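Local atomic coordinates of pectate lyase (Pectobacterium carotovorum, PDB entry 4U49), a protein that probably cleaves polygalacturonate and pectins, including highly methylated ones, by calcium-dependent elimination within the chain, leaving unsaturated galacturonosyl ends. Residues T79-P82 / Q83-Y86; G285-R288 / N289-D292. All coordinates share one frame; numbering follows the deposited sequence.

Contact 1: residues T79-P82 / Q83-Y86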
ATOM      1  N   THR A  79      12.563  13.301 -11.803  1.00 24.66           N
ATOM      2  CA  THR A  79      13.258  14.357 -12.535  1.00 26.98           C
ATOM      3  C   THR A  79      13.896  15.408 -11.625  1.00 30.09           C
ATOM      4  O   THR A  79      14.568  16.324 -12.104  1.00 27.76           O
ATOM      5  CB  THR A  79      12.310  15.079 -13.512  1.00 26.13           C
ATOM      6  OG1 THR A  79      11.314  15.800 -12.776  1.00 30.05           O
ATOM      7  CG2 THR A  79      11.628  14.082 -14.441  1.00 29.54           C
ATOM      8  N   ALA A  80      13.684  15.282 -10.321  1.00 26.03           N
ATOM      9  CA  ALA A  80      14.210  16.258  -9.372  1.00 26.15           C
ATOM     10  C   ALA A  80      15.717  16.103  -9.184  1.00 27.10           C
ATOM     11  O   ALA A  80      16.246  14.997  -9.253  1.00 25.05           O
ATOM     12  CB  ALA A  80      13.497  16.130  -8.036  1.00 26.14           C
ATOM     13  N   ASN A  81      16.398  17.221  -8.945  1.00 26.67           N
ATOM     14  CA  ASN A  81      17.828  17.204  -8.637  1.00 27.27           C
ATOM     15  C   ASN A  81      18.071  16.561  -7.273  1.00 25.68           C
ATOM     16  O   ASN A  81      17.617  17.076  -6.252  1.00 23.45           O
ATOM     17  CB  ASN A  81      18.397  18.628  -8.670  1.00 26.98           C
ATOM     18  CG  ASN A  81      19.918  18.662  -8.635  1.00 30.35           C
ATOM     19  OD1 ASN A  81      20.569  17.740  -8.146  1.00 27.34           O
ATOM     20  ND2 ASN A  81      20.491  19.744  -9.150  1.00 34.30           N
ATOM     21  N   PRO A  82      18.790  15.427  -7.256  1.00 26.63           N
ATOM     22  CA  PRO A  82      19.064  14.664  -6.032  1.00 24.78           C
ATOM     23  C   PRO A  82      19.742  15.483  -4.931  1.00 25.77           C
ATOM     24  O   PRO A  82      19.514  15.221  -3.751  1.00 25.25           O
ATOM     25  CB  PRO A  82      19.995  13.548  -6.518  1.00 31.80           C
ATOM     26  CG  PRO A  82      19.679  13.397  -7.963  1.00 30.17           C
ATOM     27  CD  PRO A  82      19.376  14.782  -8.446  1.00 28.17           C
ATOM     28  N   GLN A  83      20.559  16.462  -5.314  1.00 26.25           N
ATOM     29  CA  GLN A  83      21.307  17.256  -4.343  1.00 25.19           C
ATOM     30  C   GLN A  83      20.483  18.394  -3.744  1.00 27.28           C
ATOM     31  O   GLN A  83      20.848  18.957  -2.714  1.00 30.80           O
ATOM     32  CB  GLN A  83      22.572  17.828  -4.990  1.00 24.95           C
ATOM     33  CG  GLN A  83      23.634  16.790  -5.311  1.00 27.33           C
ATOM     34  CD  GLN A  83      24.853  17.390  -5.988  1.00 26.70           C
ATOM     35  OE1 GLN A  83      24.770  18.436  -6.634  1.00 29.85           O
ATOM     36  NE2 GLN A  83      25.997  16.733  -5.835  1.00 28.61           N
ATOM     37  N   SER A  84      19.373  18.731  -4.390  1.00 24.63           N
ATOM     38  CA  SER A  84      18.574  19.876  -3.970  1.00 24.35           C
ATOM     39  C   SER A  84      17.454  19.484  -3.011  1.00 24.86           C
ATOM     40  O   SER A  84      16.988  18.342  -3.018  1.00 21.02           O
ATOM     41  CB  SER A  84      17.973  20.584  -5.189  1.00 26.09           C
ATOM     42  OG  SER A  84      18.973  20.965  -6.121  1.00 26.13           O
ATOM     43  N   ASP A  85      17.036  20.440  -2.186  1.00 24.31           N
ATOM     44  CA  ASP A  85      15.831  20.294  -1.378  1.00 24.60           C
ATOM     45  C   ASP A  85      14.661  20.908  -2.140  1.00 25.71           C
ATOM     46  O   ASP A  85      14.815  21.945  -2.784  1.00 26.42           O
ATOM     47  CB  ASP A  85      15.989  20.966  -0.011  1.00 24.88           C
ATOM     48  CG  ASP A  85      17.103  20.354   0.820  1.00 27.53           C
ATOM     49  OD1 ASP A  85      17.360  19.143   0.671  1.00 30.50           O
ATOM     50  OD2 ASP A  85      17.716  21.084   1.625  1.00 30.51           O
ATOM     51  N   TYR A  86      13.495  20.276  -2.066  1.00 22.19           N
ATOM     52  CA  TYR A  86      12.336  20.750  -2.813  1.00 22.23           C
ATOM     53  C   TYR A  86      11.099  20.923  -1.942  1.00 20.05           C
ATOM     54  O   TYR A  86      10.974  20.313  -0.881  1.00 17.91           O
ATOM     55  CB  TYR A  86      12.008  19.789  -3.957  1.00 24.35           C
ATOM     56  CG  TYR A  86      12.958  19.857  -5.128  1.00 22.32           C
ATOM     57  CD1 TYR A  86      12.819  20.835  -6.100  1.00 24.12           C
ATOM     58  CD2 TYR A  86      13.979  18.930  -5.271  1.00 22.58           C
ATOM     59  CE1 TYR A  86      13.680  20.896  -7.178  1.00 22.88           C
ATOM     60  CE2 TYR A  86      14.846  18.983  -6.342  1.00 24.96           C
ATOM     61  CZ  TYR A  86      14.690  19.965  -7.294  1.00 25.37           C
ATOM     62  OH  TYR A  86      15.555  20.017  -8.362  1.00 25.90           O
TER
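Three hydrogen bonds tie Asn-81 to the residues just after it and make this loop a compact example of how one asparagine can organise a turn. The backbone bond that closes it runs from Ser-84 N to Asn-81 O at 3.0 Å, completing a type I beta turn with Pro-82 and Gln-83 at its two central positions. The side chain adds a second bond: Gln-83 N gives its hydrogen to Asn-81 OD1 over 3.1 Å, forming an Asx turn inside the beta turn; with Pro-82 following Asn-81, the pair of bonds makes an Asx-Pro turn. CG of Asn-81 stands anti to its own backbone N (chi1 -169°), which carries the amide forward over the turn, and Gln-83 N meets OD1 from above the plane of that amide, 39° out of it. The third bond comes from further along the chain. Asn-81 N donates to Tyr-86 OH at 3.0 Å, with an N-H...O angle of 154°, and the phenol thus bridges back to the residue that opens the turn.

The remaining contacts are van der Waals approaches, some involving polar atoms. CE2 of Tyr-86 lies 3.4 Å from Asn-81 O, which sits at the ring edge and in the ring plane, while Ala-80 CB approaches the same ring obliquely, 3.6 Å from CE2. Ser-84 OG rests against CB and CG of Asn-81.

Beyond the loop, Arg-53 makes a cation-pi contact with Tyr-86 and also bonds Thr-79 OG1, while Lys-30 NZ bonds Pro-82 O. Asn-81 therefore spends its backbone N-H, its carbonyl and its side-chain oxygen on three different residues, Tyr-86, Ser-84 and Gln-83, so a short surface connection without regular secondary structure is held both by its own polar groups and by Arg-53, Lys-30 and Thr-107 around it.

Contact 2: residues G285-R288 / N289-D292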
ATOM      1  N   GLY A 285      -0.578 -14.433  -4.898  1.00 14.00           N
ATOM      2  CA  GLY A 285      -0.719 -15.876  -4.954  1.00 14.89           C
ATOM      3  C   GLY A 285      -2.056 -16.298  -4.377  1.00 16.65           C
ATOM      4  O   GLY A 285      -2.403 -15.918  -3.259  1.00 18.10           O
ATOM      5  N   VAL A 286      -2.809 -17.083  -5.142  1.00 13.09           N
ATOM      6  CA  VAL A 286      -4.152 -17.490  -4.737  1.00 14.45           C
ATOM      7  C   VAL A 286      -4.305 -19.009  -4.705  1.00 14.51           C
ATOM      8  O   VAL A 286      -3.712 -19.720  -5.514  1.00 12.65           O
ATOM      9  CB  VAL A 286      -5.222 -16.899  -5.680  1.00 13.15           C
ATOM     10  CG1 VAL A 286      -5.288 -15.381  -5.529  1.00 13.53           C
ATOM     11  CG2 VAL A 286      -4.933 -17.281  -7.128  1.00 12.15           C
ATOM     12  N   ASN A 287      -5.103 -19.499  -3.762  1.00 14.74           N
ATOM     13  CA  ASN A 287      -5.452 -20.914  -3.716  1.00 12.48           C
ATOM     14  C   ASN A 287      -6.633 -21.212  -4.625  1.00 16.21           C
ATOM     15  O   ASN A 287      -7.761 -20.811  -4.338  1.00 15.21           O
ATOM     16  CB  ASN A 287      -5.776 -21.348  -2.289  1.00 12.83           C
ATOM     17  CG  ASN A 287      -4.566 -21.300  -1.382  1.00 15.76           C
ATOM     18  OD1 ASN A 287      -3.472 -21.710  -1.773  1.00 13.08           O
ATOM     19  ND2 ASN A 287      -4.752 -20.791  -0.167  1.00 15.43           N
ATOM     20  N   ARG A 288      -6.363 -21.921  -5.717  1.00 13.18           N
ATOM     21  CA  ARG A 288      -7.378 -22.224  -6.724  1.00 15.90           C
ATOM     22  C   ARG A 288      -8.582 -22.960  -6.143  1.00 17.36           C
ATOM     23  O   ARG A 288      -9.728 -22.657  -6.479  1.00 17.41           O
ATOM     24  CB  ARG A 288      -6.764 -23.054  -7.856  1.00 19.47           C
ATOM     25  CG  ARG A 288      -7.764 -23.508  -8.915  1.00 17.45           C
ATOM     26  CD  ARG A 288      -7.147 -24.546  -9.843  1.00 20.78           C
ATOM     27  NE  ARG A 288      -6.092 -23.980 -10.679  1.00 15.20           N
ATOM     28  CZ  ARG A 288      -5.278 -24.702 -11.444  1.00 16.92           C
ATOM     29  NH1 ARG A 288      -5.393 -26.024 -11.473  1.00 18.09           N
ATOM     30  NH2 ARG A 288      -4.346 -24.106 -12.176  1.00 15.39           N
ATOM     31  N   ASN A 289      -8.316 -23.918  -5.261  1.00 17.60           N
ATOM     32  CA  ASN A 289      -9.367 -24.779  -4.734  1.00 22.04           C
ATOM     33  C   ASN A 289     -10.208 -24.131  -3.634  1.00 23.14           C
ATOM     34  O   ASN A 289     -11.324 -24.577  -3.361  1.00 23.10           O
ATOM     35  CB  ASN A 289      -8.762 -26.088  -4.211  1.00 21.34           C
ATOM     36  CG  ASN A 289      -7.661 -25.865  -3.186  1.00 21.56           C
ATOM     37  OD1 ASN A 289      -6.799 -24.999  -3.352  1.00 16.23           O
ATOM     38  ND2 ASN A 289      -7.685 -26.653  -2.117  1.00 19.34           N
ATOM     39  N   PHE A 290      -9.686 -23.081  -3.007  1.00 19.47           N
ATOM     40  CA  PHE A 290     -10.399 -22.438  -1.908  1.00 19.63           C
ATOM     41  C   PHE A 290     -11.169 -21.204  -2.377  1.00 20.41           C
ATOM     42  O   PHE A 290     -11.748 -20.482  -1.569  1.00 20.11           O
ATOM     43  CB  PHE A 290      -9.427 -22.066  -0.783  1.00 14.49           C
ATOM     44  CG  PHE A 290      -8.913 -23.254  -0.008  1.00 16.65           C
ATOM     45  CD1 PHE A 290      -9.698 -24.384   0.154  1.00 20.10           C
ATOM     46  CD2 PHE A 290      -7.645 -23.241   0.551  1.00 18.66           C
ATOM     47  CE1 PHE A 290      -9.230 -25.478   0.863  1.00 19.84           C
ATOM     48  CE2 PHE A 290      -7.171 -24.330   1.265  1.00 18.04           C
ATOM     49  CZ  PHE A 290      -7.967 -25.450   1.420  1.00 19.64           C
ATOM     50  N   GLY A 291     -11.176 -20.969  -3.685  1.00 20.57           N
ATOM     51  CA  GLY A 291     -12.014 -19.934  -4.264  1.00 21.84           C
ATOM     52  C   GLY A 291     -11.454 -18.525  -4.213  1.00 21.69           C
ATOM     53  O   GLY A 291     -12.160 -17.571  -4.544  1.00 20.11           O
ATOM     54  N   ASP A 292     -10.194 -18.392  -3.804  1.00 14.80           N
ATOM     55  CA  ASP A 292      -9.523 -17.093  -3.762  1.00 16.45           C
ATOM     56  C   ASP A 292      -9.596 -16.364  -5.091  1.00 17.93           C
ATOM     57  O   ASP A 292      -9.358 -16.956  -6.142  1.00 17.60           O
ATOM     58  CB  ASP A 292      -8.045 -17.242  -3.400  1.00 17.51           C
ATOM     59  CG  ASP A 292      -7.824 -17.887  -2.060  1.00 14.70           C
ATOM     60  OD1 ASP A 292      -8.792 -18.064  -1.294  1.00 15.94           O
ATOM     61  OD2 ASP A 292      -6.657 -18.210  -1.777  1.00 15.93           O
TER
HETATM   62  O   HOH W   1      -7.410 -19.742   0.511  1.00 16.35           O
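Asn-287 N donates to Asp-292 OD2 at 2.8 Å with an N-H...O angle of 159°, so that a carboxylate five residues further on receives an amide hydrogen of the strand end. The donor meets OD2 from above the carboxylate plane, 38° out of it. CG of Asp-292 is anti to its own carbonyl carbon (chi1 -60°), turning the acid back over the strand it has just left. OD2 is also bonded by Ser-256 OG, and OD1 by Arg-267 N, which shows how a buried carboxylate can be supplied with donors from several directions.

Around this pair, water 1 accepts from Asn-287 ND2 at 2.9 Å and can donate to Asp-292 OD1 at 2.8 Å, bridging the two side chains; Cys-257 O is a further partner of that ND2. The carbonyl of Asn-287 serves the turn itself, accepting from Phe-290 N at 3.3 Å and, weakly, from Asp-292 N.

Packing completes the bend. Val-286 CB lies 3.6 Å from Asp-292 CB, where the two side chains run antiparallel. The amide of Asn-287 stands almost perpendicular to the ring of Phe-290, with ND2 at the ring edge near CD2, while Asn-289 ND2 lies over one ring face, offset toward the rim, and its OD1 bonds Gly-317 N.

Strand 282-287 runs parallel to strands 252-255 and 312-315, with backbone bonds from Gly-285 to Trp-254 and from Val-286 to Glu-313. Arg-288 reaches across to Glu-314 in a salt bridge, and the turn then leads the chain into strand 294-301 of the parallel beta-helix.

Contact 1 and contact 2 do not touch: their centres are about 45 Å apart, their nearest atoms about 31 Å, and they lie on opposite sides of the chain's centre. Residues 79-86 come first, joining strand 74-77 to strand 87-94, the latter a member of the antiparallel four-stranded sheet of the N-terminal region. Residues 285-292 follow much later, linking strand 282-287 to strand 294-301 in the parallel beta-helix. No strand or sheet is common to both. Each is a local bend also tied to neighbouring strands and loops, so each shapes a different part of the chain, and both are remote from the calcium-binding residues Asp-194, Ile-195, Asn-216 and Pro-221.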